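Local coordinates for protein dihydrofolate reductase (Schistosoma mansoni, PDB 3VCO) that reduces 7,8-dihydrofolate to tetrahydrofolate with NADPH, a key step of folate metabolism that supplies thymidylate, purine and glycine synthesis, at residues M69-W74 with V91-L96; N24-V29 with F129-Y134; F51-T56 with K85-I90; I35-G40 with C161-P166. All coordinates share one frame; numbering follows the deposited sequence.

Interaction 1. Residues M69-W74 with V91-L96; sequences MGRVTW and VVSSTL. With SO4 (sulfate ion), chain C; SO4 (sulfate ion), chain B.
Met69 and Val91 pair side by side in two parallel strands, where Val92 N donates to Met69 O at 2.8 Å. The two strands belong to the beta-alpha-beta unit of strand 64-70, helix 71-76 and strand 88-92. The tight part lies on the Met69 and Val91 side of the sheet. There Val91 CG2 packs against Trp74 CG at 3.7 Å. Val91 CG1 is anti to the backbone N (chi1 178°) and lies 3.7 Å from Arg71 N. From the other end of the segment, Leu96 CD2 reaches Trp74 CD1 at 3.8 Å. Pro100 and Val103 add to the cover of the indole, and Lys82 makes a cation-pi contact with it.

The outer side is looser and wet. Arg71 runs extended from CG to NE, and Leu96 CD1 lies over one face of its guanidinium, 3.7 Å from Arg71 CZ. Glu75 holds NE in a salt bridge. Where the chains diverge, a water accepts from Arg71 N and lies close to Val92 O.

Two sulfates, probably from the crystallisation liquor, sit on this side. One is bound in the turn after strand 88-92, by Ser93 OG and by Ser94 N. The other lies at the N-terminus of helix 71-76. Residues 71-73 and 93-95 are inferred to bind NADP, so the sulfates are consistent with sites for its phosphate groups. Two oxygens hold the helix-end sulfate: O3 accepts from Val72 N at 2.9 Å, and O2 accepts from Thr73 N at 2.7 Å and from Thr73 OG1 at 2.9 Å.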
# COMPACT_ATOMS: atom_id res chain seq x y z
N MET A 69 -0.38 -6.63 3.68
CA MET A 69 1.03 -6.29 3.85
C MET A 69 1.79 -7.51 4.38
O MET A 69 1.18 -8.40 4.96
CB MET A 69 1.15 -5.15 4.86
CG MET A 69 0.82 -5.61 6.29
SD MET A 69 0.54 -4.27 7.44
CE MET A 69 -1.24 -4.30 7.31
N GLY A 70 3.13 -7.53 4.19
CA GLY A 70 4.00 -8.53 4.81
C GLY A 70 4.21 -8.22 6.29
O GLY A 70 3.84 -7.14 6.78
N ARG A 71 4.84 -9.15 7.00
CA ARG A 71 5.14 -8.99 8.42
C ARG A 71 6.08 -7.85 8.75
O ARG A 71 5.87 -7.12 9.75
CB ARG A 71 5.71 -10.30 9.01
CG ARG A 71 6.11 -10.16 10.49
CD ARG A 71 6.34 -11.50 11.22
NE ARG A 71 6.51 -11.22 12.66
CZ ARG A 71 6.68 -12.13 13.61
NH1 ARG A 71 6.73 -13.41 13.29
NH2 ARG A 71 6.82 -11.77 14.88
N VAL A 72 7.10 -7.66 7.93
CA VAL A 72 8.06 -6.61 8.26
C VAL A 72 7.39 -5.26 8.08
O VAL A 72 7.63 -4.34 8.86
CB VAL A 72 9.39 -6.68 7.47
CG1 VAL A 72 10.28 -5.49 7.82
CG2 VAL A 72 10.12 -8.01 7.75
N THR A 73 6.52 -5.14 7.08
CA THR A 73 5.72 -3.92 6.97
C THR A 73 4.85 -3.78 8.22
O THR A 73 4.87 -2.76 8.89
CB THR A 73 4.85 -3.90 5.67
OG1 THR A 73 5.72 -3.87 4.54
CG2 THR A 73 3.96 -2.65 5.63
N TRP A 74 4.12 -4.82 8.56
CA TRP A 74 3.32 -4.80 9.78
C TRP A 74 4.14 -4.41 11.03
O TRP A 74 3.73 -3.57 11.79
CB TRP A 74 2.68 -6.16 10.00
CG TRP A 74 2.05 -6.32 11.34
CD1 TRP A 74 2.55 -7.04 12.41
CD2 TRP A 74 0.80 -5.77 11.77
NE1 TRP A 74 1.67 -6.98 13.45
CE2 TRP A 74 0.60 -6.19 13.10
CE3 TRP A 74 -0.18 -4.98 11.15
CZ2 TRP A 74 -0.55 -5.85 13.83
CZ3 TRP A 74 -1.30 -4.63 11.88
CH2 TRP A 74 -1.48 -5.07 13.21
N VAL A 91 -2.15 -9.55 7.25
CA VAL A 91 -0.70 -9.69 7.13
C VAL A 91 -0.40 -11.03 6.45
O VAL A 91 -0.97 -12.05 6.85
CB VAL A 91 -0.03 -9.63 8.52
CG1 VAL A 91 1.49 -9.81 8.41
CG2 VAL A 91 -0.34 -8.27 9.22
N VAL A 92 0.47 -11.03 5.45
CA VAL A 92 0.82 -12.24 4.75
C VAL A 92 2.14 -12.71 5.34
O VAL A 92 3.18 -12.13 5.06
CB VAL A 92 0.99 -11.99 3.25
CG1 VAL A 92 1.53 -13.27 2.51
CG2 VAL A 92 -0.35 -11.43 2.68
N SER A 93 2.08 -13.74 6.18
CA SER A 93 3.24 -14.23 6.91
C SER A 93 3.01 -15.69 7.32
O SER A 93 1.89 -16.08 7.56
CB SER A 93 3.45 -13.35 8.16
OG SER A 93 4.45 -13.88 9.04
N SER A 94 4.07 -16.47 7.42
CA SER A 94 3.97 -17.81 8.00
C SER A 94 4.52 -17.81 9.43
O SER A 94 4.33 -18.76 10.18
CB SER A 94 4.71 -18.86 7.17
OG SER A 94 5.36 -18.30 6.04
N THR A 95 5.19 -16.71 9.79
CA THR A 95 5.82 -16.57 11.09
C THR A 95 4.88 -16.01 12.15
O THR A 95 4.80 -16.52 13.26
CB THR A 95 6.99 -15.58 11.03
OG1 THR A 95 7.51 -15.53 9.69
CG2 THR A 95 8.05 -15.99 11.99
N LEU A 96 4.17 -14.93 11.80
CA LEU A 96 3.40 -14.20 12.79
C LEU A 96 2.39 -15.11 13.47
O LEU A 96 1.39 -15.53 12.88
CB LEU A 96 2.77 -12.93 12.19
CG LEU A 96 2.12 -11.97 13.19
CD1 LEU A 96 3.12 -11.54 14.29
CD2 LEU A 96 1.54 -10.75 12.50
S SO4 C . 7.40 -7.67 4.31
O1 SO4 C . 6.97 -8.27 3.04
O2 SO4 C . 6.51 -6.61 4.77
O3 SO4 C . 7.44 -8.76 5.29
O4 SO4 C . 8.74 -7.07 4.16
S SO4 B . 7.51 -14.47 6.72
O1 SO4 B . 6.46 -15.34 6.17
O2 SO4 B . 8.22 -13.86 5.61
O3 SO4 B . 6.93 -13.50 7.65
O4 SO4 B . 8.45 -15.27 7.51
O HOH W 1 5.57 -11.65 5.60

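Interaction 2. Residues N24-V29 with F129-Y134; sequences NVVVAV and FIIGGY
The Asn24 amide lies over one face of the Phe129 ring, offset toward its rim and tilted by 24°. Asn24 CB comes to 3.4 Å from Phe129 CD1. The parallel bridge puts both residues on one face of the sheet. Their matching torsions, with CG anti to the carbonyl carbon (chi1 -62° in each), turn amide and ring the same way, and the two overlap. Val26 CG2 meets the edge of the same ring, 3.7 Å from Phe129 CD1.

Backbone bonds set this register. Ile130 N donates to Asn24 O at 2.7 Å, and Val26 N donates to Ile130 O at 2.9 Å. The strands are two parallel neighbours at the centre of the dihydrofolate reductase sheet. They part after Ile131, and a water spans the opening by donating to Val26 O and to Ile131 O, 2.8 Å from the latter. Gly132, Gly133 and Tyr134 follow, and by similarity they bind NADP.

Further out, the Asn24 amide is fixed at both ends. ND2 donates to Glu127 OE1 and Val128 O, while OD1 is bonded to Arg22 NE. Val55 and Thr56 of helix 46-57 pack on Phe129. Phe52 of that helix touches Val26 and Ile131.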
# COMPACT_ATOMS: atom_id res chain seq x y z
N ASN A 24 -4.66 -2.45 -5.74
CA ASN A 24 -4.10 -1.13 -5.54
C ASN A 24 -2.79 -1.32 -4.79
O ASN A 24 -2.74 -2.09 -3.86
CB ASN A 24 -5.05 -0.24 -4.78
CG ASN A 24 -6.37 -0.00 -5.54
OD1 ASN A 24 -6.41 0.75 -6.50
ND2 ASN A 24 -7.42 -0.66 -5.11
N VAL A 25 -1.73 -0.74 -5.32
CA VAL A 25 -0.44 -0.83 -4.70
C VAL A 25 -0.16 0.56 -4.12
O VAL A 25 -0.30 1.56 -4.82
CB VAL A 25 0.59 -1.18 -5.75
CG1 VAL A 25 1.96 -0.99 -5.20
CG2 VAL A 25 0.37 -2.62 -6.18
N VAL A 26 0.25 0.61 -2.85
CA VAL A 26 0.63 1.90 -2.26
C VAL A 26 2.12 1.80 -1.86
O VAL A 26 2.49 0.89 -1.13
CB VAL A 26 -0.20 2.21 -1.00
CG1 VAL A 26 0.13 3.63 -0.44
CG2 VAL A 26 -1.68 2.10 -1.35
N VAL A 27 2.92 2.74 -2.32
CA VAL A 27 4.36 2.66 -2.09
C VAL A 27 4.97 4.07 -2.16
O VAL A 27 4.44 4.96 -2.86
CB VAL A 27 4.97 1.77 -3.20
CG1 VAL A 27 4.72 2.38 -4.58
CG2 VAL A 27 6.46 1.49 -2.97
N ALA A 28 6.08 4.26 -1.44
CA ALA A 28 6.89 5.47 -1.53
C ALA A 28 8.18 5.08 -2.22
O ALA A 28 8.79 4.06 -1.88
CB ALA A 28 7.20 6.05 -0.12
N VAL A 29 8.60 5.85 -3.22
CA VAL A 29 9.81 5.49 -3.95
C VAL A 29 10.76 6.68 -4.12
O VAL A 29 10.32 7.81 -4.25
CB VAL A 29 9.51 4.85 -5.32
CG1 VAL A 29 8.64 3.63 -5.15
CG2 VAL A 29 8.84 5.88 -6.30
N PHE A 129 -5.82 -2.78 -0.99
CA PHE A 129 -4.53 -2.09 -1.15
C PHE A 129 -3.43 -3.02 -0.66
O PHE A 129 -3.56 -3.59 0.42
CB PHE A 129 -4.53 -0.77 -0.36
CG PHE A 129 -5.58 0.22 -0.86
CD1 PHE A 129 -5.25 1.22 -1.76
CD2 PHE A 129 -6.93 0.06 -0.52
CE1 PHE A 129 -6.20 2.07 -2.26
CE2 PHE A 129 -7.91 0.91 -1.02
CZ PHE A 129 -7.57 1.91 -1.91
N ILE A 130 -2.36 -3.16 -1.45
CA ILE A 130 -1.15 -3.85 -1.04
C ILE A 130 -0.14 -2.76 -0.62
O ILE A 130 0.28 -1.94 -1.44
CB ILE A 130 -0.55 -4.62 -2.22
CG1 ILE A 130 -1.56 -5.62 -2.80
CG2 ILE A 130 0.77 -5.31 -1.83
CD1 ILE A 130 -1.98 -6.67 -1.83
N ILE A 131 0.25 -2.76 0.66
CA ILE A 131 1.01 -1.63 1.19
C ILE A 131 2.45 -1.98 1.42
O ILE A 131 3.22 -1.23 2.02
CB ILE A 131 0.35 -1.03 2.43
CG1 ILE A 131 0.41 -2.01 3.59
CG2 ILE A 131 -1.13 -0.63 2.07
CD1 ILE A 131 0.05 -1.39 4.89
N GLY A 132 2.83 -3.15 0.95
CA GLY A 132 4.22 -3.43 1.02
C GLY A 132 4.55 -4.74 1.57
O GLY A 132 3.68 -5.48 2.07
N GLY A 133 5.87 -4.91 1.60
CA GLY A 133 6.51 -6.10 1.19
C GLY A 133 6.97 -5.90 -0.24
O GLY A 133 6.16 -5.77 -1.15
N TYR A 134 8.27 -5.86 -0.46
CA TYR A 134 8.79 -6.09 -1.80
C TYR A 134 8.16 -7.36 -2.42
O TYR A 134 7.72 -7.32 -3.53
CB TYR A 134 10.33 -6.24 -1.81
CG TYR A 134 10.82 -6.73 -3.16
CD1 TYR A 134 11.06 -8.09 -3.39
CD2 TYR A 134 10.98 -5.85 -4.23
CE1 TYR A 134 11.49 -8.56 -4.63
CE2 TYR A 134 11.40 -6.30 -5.48
CZ TYR A 134 11.65 -7.67 -5.67
OH TYR A 134 12.06 -8.14 -6.91
O HOH W 2 2.76 1.47 1.77

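Interaction 3. Residues F51-T56 with K85-I90; sequences FFKTVT and KDRINI
Thr56 and Arg87 join the end of helix 46-57 to the start of strand 88-92. Arg87 NH1 donates to Thr56 OG1 at 2.9 Å. The bond is bent to 141° at the hydrogen, and OG1 is tilted out of the guanidinium plane. Thr56 OG1 lies between its backbone N and carbonyl carbon (chi1 63°). From there it passes its own proton back to Phe52 O, one helical turn earlier, so that hydroxyl both accepts and donates. The same rotamer sets CG2 over the centre of the Phe52 ring.

Arg87 owes its place to a bend at chi3 (-81°). The bend folds the guanidinium back onto its own loop, where NE and NH2 both donate to Lys85 O. Each bond is 2.9 Å long, and the acceptor lies close to the guanidinium plane. With three bonds from its nitrogens, the group is held in orientation. Phe52 CE2 approaches Arg87 NH1 obliquely at 3.8 Å.

Lys53 bends at chi2 and swings its tail along the other side. Its CD lies 3.7 Å from Arg87 NH2. Its NZ rests 3.2 Å from CG of Lys85, whose extended chain crosses it at about a right angle. Lys53 NZ also comes to 3.3 Å from Arg87 NH2, a close pair of donors, consistent with a site for an anion that both could face. Phe51, Phe52, Lys53 and Arg87 are inferred substrate-binding residues. A helix and an arginine posed in this way fit the dihydrofolate reductase site that takes the glutamate carboxylate of folate.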
# COMPACT_ATOMS: atom_id res chain seq x y z
N PHE A 51 -2.03 11.26 3.15
CA PHE A 51 -2.25 10.68 1.83
C PHE A 51 -2.57 9.21 1.98
O PHE A 51 -3.60 8.73 1.49
CB PHE A 51 -1.00 10.90 0.95
CG PHE A 51 -1.01 10.13 -0.37
CD1 PHE A 51 -1.84 10.52 -1.41
CD2 PHE A 51 -0.16 9.07 -0.57
CE1 PHE A 51 -1.84 9.83 -2.63
CE2 PHE A 51 -0.16 8.37 -1.76
CZ PHE A 51 -0.99 8.77 -2.80
N PHE A 52 -1.73 8.51 2.73
CA PHE A 52 -1.94 7.09 3.01
C PHE A 52 -3.31 6.82 3.64
O PHE A 52 -4.06 6.01 3.14
CB PHE A 52 -0.85 6.57 3.91
CG PHE A 52 -0.94 5.11 4.19
CD1 PHE A 52 -0.29 4.19 3.39
CD2 PHE A 52 -1.64 4.66 5.28
CE1 PHE A 52 -0.37 2.82 3.70
CE2 PHE A 52 -1.73 3.31 5.57
CZ PHE A 52 -1.10 2.39 4.80
N LYS A 53 -3.60 7.49 4.75
CA LYS A 53 -4.87 7.36 5.46
C LYS A 53 -6.09 7.56 4.54
O LYS A 53 -6.98 6.71 4.47
CB LYS A 53 -4.95 8.34 6.64
CG LYS A 53 -6.31 8.35 7.35
CD LYS A 53 -6.50 7.14 8.25
CE LYS A 53 -7.73 7.31 9.16
NZ LYS A 53 -7.71 6.36 10.31
N THR A 54 -6.12 8.69 3.85
CA THR A 54 -7.15 8.99 2.86
C THR A 54 -7.32 7.91 1.78
O THR A 54 -8.41 7.37 1.61
CB THR A 54 -6.88 10.34 2.18
OG1 THR A 54 -6.90 11.37 3.17
CG2 THR A 54 -7.95 10.65 1.14
N VAL A 55 -6.23 7.59 1.08
CA VAL A 55 -6.24 6.62 -0.01
C VAL A 55 -6.78 5.30 0.51
O VAL A 55 -7.68 4.72 -0.09
CB VAL A 55 -4.82 6.45 -0.65
CG1 VAL A 55 -4.69 5.20 -1.50
CG2 VAL A 55 -4.46 7.66 -1.49
N THR A 56 -6.26 4.83 1.64
CA THR A 56 -6.62 3.49 2.09
C THR A 56 -7.90 3.39 2.88
O THR A 56 -8.43 2.31 3.03
CB THR A 56 -5.50 2.83 2.93
OG1 THR A 56 -5.29 3.59 4.12
CG2 THR A 56 -4.15 2.71 2.04
N LYS A 85 -7.06 1.63 11.68
CA LYS A 85 -8.50 1.70 11.95
C LYS A 85 -9.35 1.77 10.67
O LYS A 85 -8.95 2.38 9.69
CB LYS A 85 -8.83 2.88 12.89
CG LYS A 85 -8.03 4.13 12.63
CD LYS A 85 -8.26 5.21 13.72
CE LYS A 85 -7.31 6.40 13.55
NZ LYS A 85 -7.46 7.44 14.62
N ASP A 86 -10.53 1.16 10.72
CA ASP A 86 -11.51 1.29 9.64
C ASP A 86 -11.12 0.61 8.34
O ASP A 86 -11.70 0.88 7.28
CB ASP A 86 -11.86 2.77 9.40
CG ASP A 86 -12.64 3.38 10.57
OD1 ASP A 86 -13.53 2.69 11.12
OD2 ASP A 86 -12.35 4.54 10.95
N ARG A 87 -10.14 -0.30 8.44
CA ARG A 87 -9.70 -1.11 7.33
C ARG A 87 -9.56 -2.52 7.81
O ARG A 87 -9.28 -2.76 8.99
CB ARG A 87 -8.32 -0.61 6.80
CG ARG A 87 -8.45 0.72 6.08
CD ARG A 87 -7.16 1.50 6.20
NE ARG A 87 -7.14 2.17 7.48
CZ ARG A 87 -6.22 3.04 7.87
NH1 ARG A 87 -5.24 3.41 7.05
NH2 ARG A 87 -6.33 3.58 9.08
N ILE A 88 -9.77 -3.46 6.92
CA ILE A 88 -9.52 -4.86 7.23
C ILE A 88 -8.01 -5.02 7.07
O ILE A 88 -7.48 -4.80 5.99
CB ILE A 88 -10.24 -5.76 6.21
CG1 ILE A 88 -11.76 -5.57 6.31
CG2 ILE A 88 -9.82 -7.25 6.39
CD1 ILE A 88 -12.49 -5.98 5.08
N ASN A 89 -7.33 -5.34 8.16
CA ASN A 89 -5.88 -5.57 8.15
C ASN A 89 -5.54 -7.03 7.89
O ASN A 89 -6.01 -7.93 8.62
CB ASN A 89 -5.26 -5.20 9.50
CG ASN A 89 -5.29 -3.72 9.81
OD1 ASN A 89 -4.29 -3.16 10.25
ND2 ASN A 89 -6.43 -3.08 9.56
N ILE A 90 -4.69 -7.29 6.91
CA ILE A 90 -4.31 -8.66 6.61
C ILE A 90 -2.80 -8.71 6.46
O ILE A 90 -2.24 -7.97 5.67
CB ILE A 90 -4.94 -9.17 5.29
CG1 ILE A 90 -6.45 -9.14 5.37
CG2 ILE A 90 -4.50 -10.64 4.99
CD1 ILE A 90 -7.10 -9.54 4.08

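Interaction 4. Residues I35-G40 with C161-P166; sequences IGKGGG and CDTYFP
Ile35 and Thr163 meet through their backbones. Ile35 N donates to Thr163 O at 2.8 Å, nearly straight at 167°. This is the direct hydrogen bond between the two loops. A water beside it accepts from Thr163 N at 3.2 Å and also lies against Ile35 O. Within the first loop, Gly36 is the centre of an inverse gamma turn, closed by a weak bond from Lys37 N to Ile35 O.

The Ile35 side chain packs along the second backbone. Its CG1 is anti to the carbonyl carbon (chi1 -61°), which sends the longer branch that way. Ile35 CG1 is 3.4 Å from Phe165 N, and Ile35 CD1 is 3.6 Å from Tyr164 O. The apolar pairs are Ile35 CG1 with Phe165 CB at 4.0 Å and Ile35 CD1 with Thr163 CG2. Cys161 SG points at the gamma turn and lies 3.9 Å from Gly36 CA. The Phe165 ring faces inward, against Trp33, Tyr137 and Val27.

The solvent side has a looser contact. Lys37 crosses Thr163 at about a right angle, with Lys37 CE 3.5 Å from Thr163 OG1.

Residues 35-40 are inferred to bind NADP. By their place after the first strand and by sequence, they probably correspond to the loop that borders the active site of bacterial dihydrofolate reductase. Residues 161-166 probably correspond to its FG loop, and the two loops meet here as in the bacterial enzyme.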
# COMPACT_ATOMS: atom_id res chain seq x y z
N ILE A 35 12.69 1.58 -2.75
CA ILE A 35 11.50 1.59 -1.88
C ILE A 35 11.70 2.42 -0.58
O ILE A 35 12.66 2.20 0.15
CB ILE A 35 11.03 0.15 -1.50
CG1 ILE A 35 10.66 -0.65 -2.75
CG2 ILE A 35 9.85 0.19 -0.53
CD1 ILE A 35 10.25 -2.06 -2.46
N GLY A 36 10.78 3.36 -0.34
CA GLY A 36 10.77 4.21 0.84
C GLY A 36 10.39 3.47 2.11
O GLY A 36 9.22 3.47 2.52
N LYS A 37 11.39 2.82 2.72
CA LYS A 37 11.23 2.06 3.95
C LYS A 37 12.53 2.18 4.77
O LYS A 37 13.54 2.71 4.28
CB LYS A 37 10.95 0.60 3.63
CG LYS A 37 12.20 -0.16 3.24
CD LYS A 37 11.93 -1.61 2.94
CE LYS A 37 13.21 -2.33 2.65
NZ LYS A 37 13.93 -2.76 3.87
N GLY A 38 12.51 1.67 6.00
CA GLY A 38 13.63 1.83 6.90
C GLY A 38 13.56 3.14 7.66
O GLY A 38 12.96 4.12 7.18
N GLY A 39 14.16 3.18 8.85
CA GLY A 39 14.00 4.32 9.74
C GLY A 39 12.52 4.48 10.05
O GLY A 39 11.83 3.50 10.34
N GLY A 40 12.00 5.69 9.98
CA GLY A 40 10.58 5.88 10.23
C GLY A 40 9.72 5.77 8.99
O GLY A 40 8.51 5.90 9.07
N CYS A 161 17.76 4.85 -0.68
CA CYS A 161 16.85 3.72 -0.52
C CYS A 161 17.34 2.57 -1.39
O CYS A 161 17.27 2.65 -2.62
CB CYS A 161 15.40 4.12 -0.87
SG CYS A 161 14.62 4.94 0.53
N ASP A 162 17.85 1.52 -0.75
CA ASP A 162 18.57 0.46 -1.46
C ASP A 162 17.86 -0.90 -1.65
O ASP A 162 18.48 -1.83 -2.15
CB ASP A 162 19.95 0.25 -0.82
CG ASP A 162 19.87 0.13 0.69
OD1 ASP A 162 20.85 0.51 1.37
OD2 ASP A 162 18.82 -0.34 1.18
N THR A 163 16.60 -1.03 -1.24
CA THR A 163 15.77 -2.14 -1.71
C THR A 163 15.00 -1.54 -2.85
O THR A 163 14.63 -0.37 -2.77
CB THR A 163 14.78 -2.66 -0.59
OG1 THR A 163 15.48 -3.54 0.31
CG2 THR A 163 13.59 -3.41 -1.17
N TYR A 164 14.76 -2.29 -3.93
CA TYR A 164 14.08 -1.70 -5.09
C TYR A 164 12.70 -2.19 -5.35
O TYR A 164 12.38 -3.34 -5.11
CB TYR A 164 14.93 -1.79 -6.36
CG TYR A 164 16.12 -0.83 -6.28
CD1 TYR A 164 16.03 0.46 -6.80
CD2 TYR A 164 17.30 -1.21 -5.66
CE1 TYR A 164 17.10 1.36 -6.71
CE2 TYR A 164 18.39 -0.32 -5.56
CZ TYR A 164 18.27 0.96 -6.08
OH TYR A 164 19.32 1.84 -6.00
N PHE A 165 11.87 -1.28 -5.83
CA PHE A 165 10.56 -1.62 -6.33
C PHE A 165 10.71 -2.52 -7.56
O PHE A 165 11.67 -2.41 -8.31
CB PHE A 165 9.81 -0.34 -6.66
CG PHE A 165 8.32 -0.53 -6.81
CD1 PHE A 165 7.53 -0.86 -5.71
CD2 PHE A 165 7.72 -0.40 -8.07
CE1 PHE A 165 6.14 -1.03 -5.85
CE2 PHE A 165 6.33 -0.59 -8.21
CZ PHE A 165 5.56 -0.93 -7.11
N PRO A 166 9.76 -3.45 -7.73
CA PRO A 166 9.78 -4.38 -8.87
C PRO A 166 9.80 -3.60 -10.17
O PRO A 166 9.41 -2.45 -10.17
CB PRO A 166 8.45 -5.15 -8.72
CG PRO A 166 8.21 -5.15 -7.26
CD PRO A 166 8.77 -3.82 -6.71
O HOH W 3 14.41 0.57 0.53

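Overall arrangement
Interactions 1, 2 and 3 all reach one mixed sheet. Strand 64-70 lies between strands 88-92 and 125-130, and 125-130 pairs in turn with 23-29. Interaction 2 is nearest the chain centre. Its centre lies about 13 Å from that of interaction 1, 12 Å from interaction 3 and 11 Å from interaction 4. Interactions 1 and 3 share strand 88-92, and their segments alternate along the chain; both are nested inside the loops closed by interactions 2 and 4, whose own segments alternate. Interactions 3 and 4 lie on opposite sides of the centre, their centres about 20 Å apart. The inferred substrate residues gather at interaction 3, and inferred NADP residues at interactions 1, 2 and 4.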